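Arylmalonate decarboxylase (Bordetella bronchiseptica, PDB 3IXL) catalyses the decarboxylation of 2-aryl-2-methylmalonates to 2-arylpropionates, with release of carbon dioxide. Local coordinates at residues 10-15 / 53-58; 68-73 / 91-96; 29-34 / 225-230; 77-82 / 128-133; 18-23 / 214-219. The protein carries 2 engineered substitutions. One frame throughout, in Å; residues are numbered along the deposited sequence.

Interaction 1: 10-15 / 53-58. With PAC (2-phenylacetic acid), chain C.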
# COMPACT_ATOMS: atom_id res chain seq x y z
N GLY A 10 -13.23 4.92 -3.96
CA GLY A 10 -13.46 3.50 -4.13
C GLY A 10 -12.18 2.69 -4.01
O GLY A 10 -11.13 3.11 -4.52
N MET A 11 -12.27 1.53 -3.36
CA MET A 11 -11.10 0.68 -3.10
C MET A 11 -11.37 -0.76 -3.47
O MET A 11 -12.36 -1.34 -3.03
CB MET A 11 -10.69 0.80 -1.64
CG MET A 11 -10.15 2.18 -1.34
SD MET A 11 -9.57 2.40 0.34
CE MET A 11 -8.53 3.84 0.11
N ILE A 12 -10.49 -1.34 -4.28
CA ILE A 12 -10.53 -2.76 -4.59
C ILE A 12 -9.59 -3.45 -3.60
O ILE A 12 -8.40 -3.12 -3.54
CB ILE A 12 -10.08 -3.03 -6.05
CG1 ILE A 12 -10.93 -2.24 -7.04
CG2 ILE A 12 -10.16 -4.53 -6.35
CD1 ILE A 12 -10.36 -2.22 -8.45
N VAL A 13 -10.13 -4.38 -2.80
CA VAL A 13 -9.38 -4.97 -1.69
C VAL A 13 -9.26 -6.49 -1.83
O VAL A 13 -10.13 -7.11 -2.43
CB VAL A 13 -10.03 -4.60 -0.32
CG1 VAL A 13 -10.05 -3.08 -0.12
CG2 VAL A 13 -11.44 -5.18 -0.18
N PRO A 14 -8.16 -7.08 -1.35
CA PRO A 14 -8.03 -8.55 -1.45
C PRO A 14 -9.13 -9.45 -0.82
O PRO A 14 -9.55 -10.40 -1.49
CB PRO A 14 -6.64 -8.83 -0.85
CG PRO A 14 -5.89 -7.54 -1.11
CD PRO A 14 -6.91 -6.46 -0.85
N PRO A 15 -9.59 -9.18 0.42
CA PRO A 15 -10.52 -10.17 1.00
C PRO A 15 -11.88 -10.22 0.30
O PRO A 15 -12.35 -9.20 -0.20
CB PRO A 15 -10.68 -9.69 2.45
CG PRO A 15 -9.51 -8.76 2.69
CD PRO A 15 -9.32 -8.09 1.37
N GLU A 53 -7.41 -10.85 -12.98
CA GLU A 53 -8.22 -10.55 -14.15
C GLU A 53 -9.54 -9.87 -13.81
O GLU A 53 -10.18 -9.29 -14.69
CB GLU A 53 -8.49 -11.83 -14.94
CG GLU A 53 -7.22 -12.46 -15.47
CD GLU A 53 -7.42 -13.88 -15.96
OE1 GLU A 53 -6.99 -14.17 -17.09
OE2 GLU A 53 -8.00 -14.71 -15.22
N SER A 54 -9.95 -9.95 -12.55
CA SER A 54 -11.21 -9.36 -12.11
C SER A 54 -11.10 -7.91 -11.67
O SER A 54 -12.11 -7.27 -11.42
CB SER A 54 -11.83 -10.19 -10.98
OG SER A 54 -11.07 -10.09 -9.78
N VAL A 55 -9.88 -7.40 -11.57
CA VAL A 55 -9.66 -6.04 -11.09
C VAL A 55 -10.47 -5.01 -11.89
O VAL A 55 -11.14 -4.17 -11.30
CB VAL A 55 -8.16 -5.69 -11.05
CG1 VAL A 55 -7.96 -4.18 -10.84
CG2 VAL A 55 -7.49 -6.49 -9.93
N VAL A 56 -10.43 -5.11 -13.21
CA VAL A 56 -11.15 -4.15 -14.05
C VAL A 56 -12.66 -4.15 -13.78
O VAL A 56 -13.30 -3.10 -13.72
CB VAL A 56 -10.83 -4.39 -15.55
CG1 VAL A 56 -11.81 -3.65 -16.45
CG2 VAL A 56 -9.41 -3.94 -15.85
N ASP A 57 -13.23 -5.34 -13.58
CA ASP A 57 -14.66 -5.45 -13.30
C ASP A 57 -15.02 -4.82 -11.96
O ASP A 57 -16.07 -4.20 -11.82
CB ASP A 57 -15.13 -6.90 -13.35
CG ASP A 57 -15.03 -7.49 -14.75
OD1 ASP A 57 -15.33 -6.78 -15.74
OD2 ASP A 57 -14.62 -8.66 -14.87
N HIS A 58 -14.13 -4.97 -10.97
CA HIS A 58 -14.35 -4.35 -9.67
C HIS A 58 -14.25 -2.82 -9.77
O HIS A 58 -15.01 -2.10 -9.13
CB HIS A 58 -13.39 -4.89 -8.61
CG HIS A 58 -13.77 -6.25 -8.11
ND1 HIS A 58 -14.67 -6.43 -7.08
CD2 HIS A 58 -13.40 -7.49 -8.51
CE1 HIS A 58 -14.82 -7.72 -6.86
NE2 HIS A 58 -14.06 -8.39 -7.71
C1 PAC C . -0.19 -6.51 -0.20
C2 PAC C . -1.10 -7.65 0.23
C1' PAC C . -2.38 -7.38 0.98
C2' PAC C . -2.82 -8.41 1.83
C3' PAC C . -4.00 -8.28 2.56
C4' PAC C . -4.76 -7.12 2.44
C5' PAC C . -4.33 -6.09 1.60
C6' PAC C . -3.15 -6.21 0.86
O1 PAC C . -0.43 -5.30 0.08
O2 PAC C . 0.83 -6.86 -0.86
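I12 carries this contact alone from the strand side, meeting V55 and H58 of the segment 53-58. The interactions across it are apolar, and no hydrogen bond joins the two segments. The I12 and V55 side chains cross at about a right angle, I12 CD1 lying 3.9 Å from V55 CG1 and 3.5 Å from the carbonyl oxygen V55 O. The I12 torsion (chi1 -57°) sets CG1 beside the backbone N and CG2 beside the carbonyl carbon, and both branches come against H58 CB, with I12 CG1 3.9 Å from it. The imidazole of H58 leads away from the strand, and its ND1 is hydrogen-bonded to S36 OG. The ligand is met by nonpolar contact too: P14, just past the strand end, touches the phenyl ring of 2-phenylacetic acid, with P14 CG 3.4 Å from C5' of the ligand. In the parallel sheet, strand 8-13 stands between strands 33-37 and 67-72, and helix 55-64 lies on the chain between those two. The helix thus belongs to a beta-alpha-beta crossover passing over strand 8-13, where I12 meets it. M93 of helix 83-97 reaches both I12 and V55, while M11 lies against F216 and A219 of helix 211-222.

Interaction 2: 68-73 / 91-96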
# COMPACT_ATOMS: atom_id res chain seq x y z
N ALA A 68 -15.43 8.57 -7.04
CA ALA A 68 -14.72 9.64 -7.75
C ALA A 68 -13.33 9.20 -8.18
O ALA A 68 -12.76 9.76 -9.12
CB ALA A 68 -14.64 10.88 -6.88
N VAL A 69 -12.76 8.23 -7.46
CA VAL A 69 -11.45 7.66 -7.77
C VAL A 69 -11.49 6.19 -7.38
O VAL A 69 -12.28 5.80 -6.51
CB VAL A 69 -10.31 8.36 -7.00
CG1 VAL A 69 -10.28 9.87 -7.28
CG2 VAL A 69 -10.44 8.13 -5.55
N VAL A 70 -10.65 5.38 -8.02
CA VAL A 70 -10.55 3.97 -7.66
C VAL A 70 -9.09 3.63 -7.41
O VAL A 70 -8.22 3.98 -8.21
CB VAL A 70 -11.10 3.07 -8.78
CG1 VAL A 70 -10.80 1.60 -8.47
CG2 VAL A 70 -12.61 3.30 -8.94
N SER A 71 -8.83 2.96 -6.28
CA SER A 71 -7.49 2.45 -5.99
C SER A 71 -7.52 0.94 -5.80
O SER A 71 -8.36 0.42 -5.07
CB SER A 71 -6.92 3.08 -4.72
OG SER A 71 -5.68 2.47 -4.42
N LEU A 72 -6.59 0.26 -6.47
CA LEU A 72 -6.35 -1.15 -6.18
C LEU A 72 -5.49 -1.21 -4.93
O LEU A 72 -4.28 -0.94 -4.98
CB LEU A 72 -5.66 -1.84 -7.36
CG LEU A 72 -5.22 -3.29 -7.12
CD1 LEU A 72 -6.39 -4.18 -6.72
CD2 LEU A 72 -4.54 -3.87 -8.34
N MET A 73 -6.12 -1.55 -3.81
CA MET A 73 -5.47 -1.50 -2.50
C MET A 73 -4.75 -2.81 -2.14
O MET A 73 -5.04 -3.45 -1.13
CB MET A 73 -6.48 -1.09 -1.43
CG MET A 73 -6.92 0.36 -1.57
SD MET A 73 -5.68 1.57 -1.06
CE MET A 73 -5.82 1.38 0.72
N VAL A 91 -3.93 1.96 -16.37
CA VAL A 91 -4.52 2.48 -17.59
C VAL A 91 -5.79 1.71 -17.96
O VAL A 91 -6.78 2.32 -18.37
CB VAL A 91 -3.51 2.47 -18.77
CG1 VAL A 91 -4.21 2.72 -20.11
CG2 VAL A 91 -2.44 3.51 -18.53
N ALA A 92 -5.75 0.38 -17.81
CA ALA A 92 -6.93 -0.45 -18.10
C ALA A 92 -8.09 -0.09 -17.18
O ALA A 92 -9.24 -0.01 -17.63
CB ALA A 92 -6.59 -1.92 -17.99
N MET A 93 -7.81 0.12 -15.90
CA MET A 93 -8.83 0.56 -14.94
C MET A 93 -9.41 1.90 -15.36
O MET A 93 -10.63 2.09 -15.33
CB MET A 93 -8.24 0.66 -13.53
CG MET A 93 -7.83 -0.67 -12.93
SD MET A 93 -6.75 -0.49 -11.48
CE MET A 93 -7.88 0.25 -10.33
N ARG A 94 -8.55 2.83 -15.75
CA ARG A 94 -9.01 4.16 -16.14
C ARG A 94 -9.88 4.10 -17.40
O ARG A 94 -10.92 4.74 -17.47
CB ARG A 94 -7.82 5.11 -16.33
CG ARG A 94 -8.26 6.51 -16.66
CD ARG A 94 -7.53 7.57 -15.86
NE ARG A 94 -6.27 7.98 -16.44
CZ ARG A 94 -5.98 9.21 -16.87
NH1 ARG A 94 -6.86 10.20 -16.79
NH2 ARG A 94 -4.79 9.45 -17.39
N GLU A 95 -9.46 3.30 -18.39
CA GLU A 95 -10.23 3.19 -19.63
C GLU A 95 -11.58 2.51 -19.41
O GLU A 95 -12.54 2.78 -20.13
CB GLU A 95 -9.40 2.51 -20.73
CG GLU A 95 -8.23 3.38 -21.23
CD GLU A 95 -7.48 2.81 -22.44
OE1 GLU A 95 -8.03 1.93 -23.14
OE2 GLU A 95 -6.35 3.28 -22.71
N ALA A 96 -11.65 1.65 -18.39
CA ALA A 96 -12.89 0.96 -18.03
C ALA A 96 -13.88 1.85 -17.28
O ALA A 96 -15.07 1.58 -17.31
CB ALA A 96 -12.59 -0.27 -17.21
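M93 reaches from helix 83-97 to strand 67-72 with its terminal methyl, which meets V70 and L72. The close part of the contact is small: M93 CE lies 3.7 Å from V70 CG1. The same methyl, M93 CE, is 4.1 Å from L72 N and 4.3 Å from L72 CB. The thioether chain leaves the helix nearly straight at chi2 (165°) and then bends at chi3 (67°), which turns CE toward the strand. On V70 the touching branch is CG1, placed anti to the backbone N by a chi1 of 172°. All three residues are buried. By contrast, R94 and E95 lie on the exposed part of the helix and take no part. The backbones stay well apart, the nearest CA atoms, of V70 and M93, being 8.2 Å from each other. Helix 83-97 lies on the connection between the neighbouring parallel strands 67-72 and 101-103, and M93, which also touches C101, packs it on the sheet. M73, just past the strand, lines the 2-phenylacetic acid pocket. With no polar bond between them, these two segments are held together by dispersion and burial of apolar surface, one thioether methyl against a valine methyl and the base of a leucine.

Interaction 3: 29-34 / 225-230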
# COMPACT_ATOMS: atom_id res chain seq x y z
N PRO A 29 -11.35 10.20 9.13
CA PRO A 29 -12.65 9.82 9.69
C PRO A 29 -13.83 10.50 9.01
O PRO A 29 -14.94 9.96 9.06
CB PRO A 29 -12.58 10.27 11.15
CG PRO A 29 -11.44 11.20 11.22
CD PRO A 29 -10.48 10.83 10.14
N ASP A 30 -13.60 11.64 8.38
CA ASP A 30 -14.71 12.38 7.75
C ASP A 30 -14.79 12.21 6.23
O ASP A 30 -15.54 12.93 5.57
CB ASP A 30 -14.69 13.83 8.20
CG ASP A 30 -14.88 13.98 9.71
OD1 ASP A 30 -15.46 13.06 10.35
OD2 ASP A 30 -14.47 15.01 10.26
N LEU A 31 -14.05 11.25 5.69
CA LEU A 31 -14.14 10.92 4.27
C LEU A 31 -14.86 9.59 4.05
O LEU A 31 -14.66 8.66 4.82
CB LEU A 31 -12.75 10.87 3.63
CG LEU A 31 -11.93 12.15 3.59
CD1 LEU A 31 -10.71 11.92 2.72
CD2 LEU A 31 -12.73 13.35 3.08
N PRO A 32 -15.73 9.52 3.02
CA PRO A 32 -16.41 8.27 2.68
C PRO A 32 -15.57 7.37 1.77
O PRO A 32 -15.05 7.81 0.73
CB PRO A 32 -17.66 8.74 1.94
CG PRO A 32 -17.22 10.03 1.27
CD PRO A 32 -16.17 10.64 2.17
N PHE A 33 -15.45 6.12 2.17
CA PHE A 33 -14.77 5.10 1.37
C PHE A 33 -15.73 3.96 1.09
O PHE A 33 -16.51 3.59 1.97
CB PHE A 33 -13.55 4.56 2.11
CG PHE A 33 -12.50 5.59 2.37
CD1 PHE A 33 -12.46 6.27 3.59
CD2 PHE A 33 -11.53 5.89 1.41
CE1 PHE A 33 -11.50 7.24 3.84
CE2 PHE A 33 -10.56 6.87 1.66
CZ PHE A 33 -10.55 7.55 2.86
N ILE A 34 -15.68 3.42 -0.12
CA ILE A 34 -16.44 2.22 -0.46
C ILE A 34 -15.48 1.21 -1.03
O ILE A 34 -14.42 1.59 -1.56
CB ILE A 34 -17.60 2.51 -1.45
CG1 ILE A 34 -17.10 3.15 -2.75
CG2 ILE A 34 -18.68 3.37 -0.76
CD1 ILE A 34 -18.16 3.27 -3.85
N GLY A 225 -8.94 17.05 -3.41
CA GLY A 225 -9.53 18.01 -2.49
C GLY A 225 -8.54 18.55 -1.47
O GLY A 225 -8.83 19.51 -0.75
N GLY A 226 -7.37 17.92 -1.41
CA GLY A 226 -6.33 18.31 -0.46
C GLY A 226 -6.67 18.01 0.98
O GLY A 226 -6.15 18.68 1.89
N ALA A 227 -7.53 17.02 1.20
CA ALA A 227 -7.93 16.62 2.55
C ALA A 227 -6.72 16.12 3.33
O ALA A 227 -5.85 15.46 2.77
CB ALA A 227 -9.01 15.54 2.49
N LYS A 228 -6.67 16.46 4.62
CA LYS A 228 -5.53 16.10 5.45
C LYS A 228 -5.92 15.08 6.50
O LYS A 228 -7.05 15.08 7.00
CB LYS A 228 -4.91 17.34 6.11
CG LYS A 228 -4.35 18.39 5.12
CD LYS A 228 -3.33 17.81 4.13
CE LYS A 228 -2.95 18.84 3.07
NZ LYS A 228 -2.47 18.24 1.80
N ALA A 229 -5.00 14.18 6.82
CA ALA A 229 -5.26 13.15 7.81
C ALA A 229 -5.17 13.71 9.22
O ALA A 229 -4.53 14.74 9.46
CB ALA A 229 -4.28 11.99 7.65
N ARG A 230 -5.79 13.00 10.16
CA ARG A 230 -5.59 13.27 11.57
C ARG A 230 -4.09 13.11 11.87
O ARG A 230 -3.42 12.33 11.19
CB ARG A 230 -6.43 12.32 12.42
CG ARG A 230 -7.94 12.59 12.32
CD ARG A 230 -8.36 13.84 13.11
NE ARG A 230 -9.80 14.08 13.04
CZ ARG A 230 -10.70 13.55 13.87
NH1 ARG A 230 -10.32 12.76 14.86
NH2 ARG A 230 -11.98 13.84 13.72
O HOH W 1 -12.71 15.93 12.11
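P29 lies over one face of the R230 guanidinium, its CG above the centre of the group and 3.6 Å from R230 CZ. The arginine takes up this position by a bend: chi1 is -69° and chi2 is -75°, folding the chain back so that both its aliphatic part and its flat end run past the proline ring. R230 CG, near the start of the chain, is 3.8 Å from P29 CD. At the edge of the guanidinium, in its plane, a water accepts a hydrogen bond from R230 NH2 and donates one to D30 OD2, each 2.7 Å long. D30 OD2 and R230 NH2 themselves are 4.4 Å apart, beyond a salt bridge, so the water joins the opposite charges at this exposed site. Farther along, L31 holds CG beside its backbone N (chi1 -64°) and then runs extended, which carries L31 CD1 to 4.0 Å from A227 CB. The contact joins the segment leading into strand 33-37 to the loop between helices 211-222 and 235-238. V220 of helix 211-222 lies against both L31 and A227, while R230 makes a backbone hydrogen bond with L27 and F33 meets F216 of helix 211-222 edge-to-face.

Interaction 4: 77-82 / 128-133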
# COMPACT_ATOMS: atom_id res chain seq x y z
N LEU A 77 -0.24 -7.42 -5.50
CA LEU A 77 -1.05 -7.67 -6.69
C LEU A 77 -0.66 -6.70 -7.80
O LEU A 77 -0.75 -7.04 -8.99
CB LEU A 77 -2.53 -7.51 -6.35
CG LEU A 77 -3.68 -8.07 -7.16
CD1 LEU A 77 -3.42 -9.49 -7.63
CD2 LEU A 77 -4.84 -8.07 -6.20
N SER A 78 -0.23 -5.50 -7.42
CA SER A 78 0.15 -4.48 -8.39
C SER A 78 1.65 -4.43 -8.76
O SER A 78 1.97 -3.91 -9.83
CB SER A 78 -0.39 -3.10 -7.99
OG SER A 78 0.01 -2.70 -6.69
N PHE A 79 2.53 -5.02 -7.95
CA PHE A 79 3.96 -5.05 -8.30
C PHE A 79 4.51 -6.39 -8.79
O PHE A 79 5.64 -6.42 -9.29
CB PHE A 79 4.87 -4.42 -7.20
CG PHE A 79 5.04 -5.26 -5.93
CD1 PHE A 79 5.63 -6.53 -5.96
CD2 PHE A 79 4.66 -4.73 -4.70
CE1 PHE A 79 5.79 -7.28 -4.80
CE2 PHE A 79 4.82 -5.46 -3.53
CZ PHE A 79 5.38 -6.73 -3.57
N TYR A 80 3.76 -7.48 -8.64
CA TYR A 80 4.37 -8.81 -8.84
C TYR A 80 4.84 -9.11 -10.25
O TYR A 80 5.63 -10.04 -10.45
CB TYR A 80 3.49 -9.95 -8.31
CG TYR A 80 2.34 -10.43 -9.19
CD1 TYR A 80 1.20 -9.65 -9.39
CD2 TYR A 80 2.36 -11.72 -9.74
CE1 TYR A 80 0.14 -10.12 -10.15
CE2 TYR A 80 1.29 -12.20 -10.48
CZ TYR A 80 0.18 -11.39 -10.69
OH TYR A 80 -0.90 -11.87 -11.42
N ARG A 81 4.34 -8.34 -11.22
CA ARG A 81 4.70 -8.54 -12.62
C ARG A 81 5.64 -7.45 -13.12
O ARG A 81 5.99 -7.43 -14.30
CB ARG A 81 3.44 -8.60 -13.47
CG ARG A 81 2.69 -9.91 -13.32
CD ARG A 81 1.38 -9.89 -14.09
NE ARG A 81 0.77 -11.21 -14.18
CZ ARG A 81 -0.48 -11.44 -14.57
NH1 ARG A 81 -1.28 -10.43 -14.90
NH2 ARG A 81 -0.93 -12.69 -14.62
N GLY A 82 6.05 -6.55 -12.23
CA GLY A 82 6.97 -5.48 -12.61
C GLY A 82 6.27 -4.14 -12.81
O GLY A 82 5.02 -4.06 -12.75
N ASP A 128 9.76 -14.86 0.21
CA ASP A 128 10.84 -14.27 -0.56
C ASP A 128 10.64 -14.10 -2.06
O ASP A 128 11.21 -13.18 -2.65
CB ASP A 128 12.18 -14.96 -0.26
CG ASP A 128 12.78 -14.50 1.05
OD1 ASP A 128 12.36 -13.44 1.59
OD2 ASP A 128 13.70 -15.19 1.55
N ASP A 129 9.81 -14.94 -2.69
CA ASP A 129 9.52 -14.71 -4.11
C ASP A 129 8.87 -13.33 -4.26
O ASP A 129 9.20 -12.58 -5.17
CB ASP A 129 8.60 -15.79 -4.69
CG ASP A 129 8.35 -15.61 -6.19
OD1 ASP A 129 9.19 -15.03 -6.90
OD2 ASP A 129 7.29 -16.08 -6.65
N VAL A 130 7.95 -13.02 -3.35
CA VAL A 130 7.28 -11.72 -3.38
C VAL A 130 8.27 -10.60 -3.00
O VAL A 130 8.26 -9.54 -3.64
CB VAL A 130 6.02 -11.73 -2.49
CG1 VAL A 130 5.35 -10.36 -2.49
CG2 VAL A 130 5.03 -12.79 -2.98
N ASN A 131 9.15 -10.83 -2.02
CA ASN A 131 10.17 -9.85 -1.67
C ASN A 131 11.13 -9.52 -2.81
O ASN A 131 11.50 -8.36 -3.00
CB ASN A 131 10.94 -10.29 -0.43
CG ASN A 131 10.07 -10.34 0.80
OD1 ASN A 131 9.19 -9.49 0.97
ND2 ASN A 131 10.29 -11.34 1.66
N GLU A 132 11.51 -10.55 -3.57
CA GLU A 132 12.37 -10.36 -4.73
C GLU A 132 11.67 -9.51 -5.79
O GLU A 132 12.28 -8.63 -6.38
CB GLU A 132 12.78 -11.70 -5.34
CG GLU A 132 13.76 -12.49 -4.48
CD GLU A 132 14.16 -13.82 -5.10
OE1 GLU A 132 14.95 -14.55 -4.46
OE2 GLU A 132 13.70 -14.15 -6.22
N ARG A 133 10.38 -9.77 -6.00
CA ARG A 133 9.60 -9.01 -6.97
C ARG A 133 9.44 -7.55 -6.53
O ARG A 133 9.49 -6.64 -7.36
CB ARG A 133 8.24 -9.67 -7.20
CG ARG A 133 8.34 -11.02 -7.92
CD ARG A 133 7.05 -11.80 -7.80
NE ARG A 133 7.15 -13.19 -8.25
CZ ARG A 133 6.54 -13.69 -9.32
NH1 ARG A 133 5.79 -12.93 -10.10
NH2 ARG A 133 6.70 -14.98 -9.60
O HOH W 2 8.37 -6.97 -9.85
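The rings of F79 and Y80 meet the helix segment 128-133 in different ways. F79 comes up obliquely to the helix backbone, with CE1 3.5 Å from V130 O, and its side chain crosses that of V130 at about a right angle, F79 CZ lying 3.8 Å from V130 CG1. F79 CG stands between its backbone N and carbonyl carbon (chi1 73°), which brings the ring end to V130. Y80 runs alongside R133, pointing the same way, and the tyrosine ring and guanidinium planes are 29° apart. At the ring edge R133 NH1 approaches Y80 CD2 to 3.7 Å; over one face lies R81 CG, and Y80 OH in turn sits over a face of the R81 guanidinium. L77 O is in plane at another part of the tyrosine edge. R133 NH1 donates a hydrogen bond to Y80 O, 2.9 Å long with an N-H...O angle of 151°, tilted out of the carbonyl plane. R133 NE forms a 3.1 Å salt bridge with D129 OD1, met from above the carboxylate plane. NE and NH1 thus carry the main bonds that fix the guanidinium, and R133 NH2 adds a weak one to D129 OD2. A water donates to both F79 O and R133 O. Y80 OH is hydrogen-bonded to D49 OD1. The type I beta turn F79-G82 leads from helix 75-79 to helix 83-97, with G82 at the N-cap position of the latter and the Y80 carbonyl bound by R133 of helix 128-140; the F79 side chain lies about 5 Å from the bound 2-phenylacetic acid.

Interaction 5: 18-23 / 214-219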
# COMPACT_ATOMS: atom_id res chain seq x y z
N GLY A 18 -14.78 -7.67 1.07
CA GLY A 18 -14.79 -6.34 0.45
C GLY A 18 -14.96 -5.20 1.44
O GLY A 18 -15.72 -4.26 1.19
N LEU A 19 -14.26 -5.30 2.56
CA LEU A 19 -14.35 -4.29 3.61
C LEU A 19 -13.41 -3.14 3.31
O LEU A 19 -12.36 -3.32 2.68
CB LEU A 19 -13.99 -4.90 4.97
CG LEU A 19 -14.50 -6.31 5.28
CD1 LEU A 19 -13.93 -6.82 6.60
CD2 LEU A 19 -16.03 -6.36 5.28
N VAL A 20 -13.81 -1.95 3.74
CA VAL A 20 -12.91 -0.80 3.71
C VAL A 20 -11.79 -1.12 4.70
O VAL A 20 -12.06 -1.48 5.85
CB VAL A 20 -13.64 0.51 4.10
CG1 VAL A 20 -12.65 1.67 4.13
CG2 VAL A 20 -14.78 0.81 3.13
N PRO A 21 -10.53 -1.02 4.26
CA PRO A 21 -9.45 -1.28 5.22
C PRO A 21 -9.58 -0.39 6.45
O PRO A 21 -9.96 0.78 6.34
CB PRO A 21 -8.18 -0.99 4.41
CG PRO A 21 -8.59 -1.18 2.97
CD PRO A 21 -10.03 -0.71 2.91
N ALA A 22 -9.28 -0.95 7.62
CA ALA A 22 -9.55 -0.31 8.90
C ALA A 22 -8.85 1.04 9.10
O ALA A 22 -9.30 1.87 9.88
CB ALA A 22 -9.22 -1.26 10.04
N ASP A 23 -7.74 1.25 8.39
CA ASP A 23 -7.00 2.49 8.58
C ASP A 23 -7.77 3.74 8.18
O ASP A 23 -7.49 4.83 8.69
CB ASP A 23 -5.68 2.43 7.82
CG ASP A 23 -4.68 1.45 8.42
OD1 ASP A 23 -4.94 0.87 9.51
OD2 ASP A 23 -3.64 1.26 7.79
N ALA A 214 -0.27 4.53 3.08
CA ALA A 214 0.11 5.20 1.82
C ALA A 214 -0.99 5.07 0.78
O ALA A 214 -1.25 6.01 0.04
CB ALA A 214 1.42 4.64 1.28
N GLY A 215 -1.65 3.91 0.73
CA GLY A 215 -2.78 3.72 -0.20
C GLY A 215 -3.87 4.75 0.04
O GLY A 215 -4.41 5.33 -0.91
N PHE A 216 -4.21 4.98 1.30
CA PHE A 216 -5.19 6.01 1.64
C PHE A 216 -4.72 7.40 1.26
O PHE A 216 -5.46 8.15 0.65
CB PHE A 216 -5.56 5.95 3.13
CG PHE A 216 -6.54 4.87 3.45
CD1 PHE A 216 -6.11 3.61 3.83
CD2 PHE A 216 -7.91 5.11 3.32
CE1 PHE A 216 -7.02 2.59 4.10
CE2 PHE A 216 -8.84 4.10 3.58
CZ PHE A 216 -8.40 2.85 3.96
N TRP A 217 -3.49 7.72 1.63
CA TRP A 217 -2.91 9.03 1.34
C TRP A 217 -2.96 9.30 -0.16
O TRP A 217 -3.33 10.39 -0.61
CB TRP A 217 -1.46 9.03 1.85
CG TRP A 217 -0.67 10.24 1.45
CD1 TRP A 217 -0.65 11.45 2.07
CD2 TRP A 217 0.24 10.33 0.35
NE1 TRP A 217 0.21 12.31 1.41
CE2 TRP A 217 0.77 11.64 0.35
CE3 TRP A 217 0.66 9.44 -0.65
CZ2 TRP A 217 1.69 12.07 -0.61
CZ3 TRP A 217 1.57 9.87 -1.60
CH2 TRP A 217 2.07 11.18 -1.57
N ASP A 218 -2.60 8.30 -0.95
CA ASP A 218 -2.50 8.42 -2.39
C ASP A 218 -3.88 8.52 -3.05
O ASP A 218 -4.05 9.27 -4.01
CB ASP A 218 -1.73 7.21 -2.91
CG ASP A 218 -1.66 7.15 -4.42
OD1 ASP A 218 -2.29 6.23 -5.00
OD2 ASP A 218 -0.93 7.99 -5.00
N ALA A 219 -4.85 7.76 -2.54
CA ALA A 219 -6.22 7.85 -3.05
C ALA A 219 -6.82 9.22 -2.76
O ALA A 219 -7.49 9.81 -3.61
CB ALA A 219 -7.08 6.76 -2.44
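F216 projects from helix 211-222 onto the loop 18-23, where P21, D23 and V20 gather round its outer ring atoms. Most of the contact is apolar. P21 CB sits at the ring edge, in its plane, 3.8 Å from F216 CE1, and the two side chains meet obliquely. D23 approaches differently, for its backbone carbonyl carbon lies over one face, displaced toward the rim, and D23 CB is 4.0 Å from F216 CE1. V20 adds a longer contact at the edge, with V20 CG1 4.4 Å from F216 CZ. The polar atom nearest the ring is P21 O, 3.5 Å from F216 CZ and neither squarely over the face nor at the edge. A chi1 of -80°, with CG anti to the carbonyl carbon, directs CE1 and CZ of F216 to P21. The carboxylate of D23 has its partner outside this pair of segments, in a weak hydrogen bond between D23 OD2 and S212 OG. The loop follows strand 8-13 and leads to helix 23-27, and the P21 side chain is about 7 Å from the bound 2-phenylacetic acid; M73 of the ligand pocket also touches F216. Since no hydrogen bond crosses between the segments, the loop is held to the helix by shape and van der Waals contact, the aromatic ring serving as a common apolar surface for a proline ring, a valine methyl and the aliphatic and backbone carbons of an aspartate.

Interactions 1 and 2 are buried and share one parallel sheet, in which strands 8-13 and 67-72 are neighbours; a probable I12 O to M73 N hydrogen bond links their segments. Neither has a hydrogen bond between its own two segments, and apolar side chains dominate both. Strand 33-37 of interaction 3 flanks strand 8-13 on its other side. Interaction 5, partly buried, also lacks hydrogen bonds across it, and its F216 touches M11, M73 and F33 of interactions 1, 2 and 3. Interaction 3 is a surface contact and uses a water between opposite charges. Interaction 4, buried and on the opposite side of the chain's centre from 3 and 5, alone has a direct hydrogen bond between its segments.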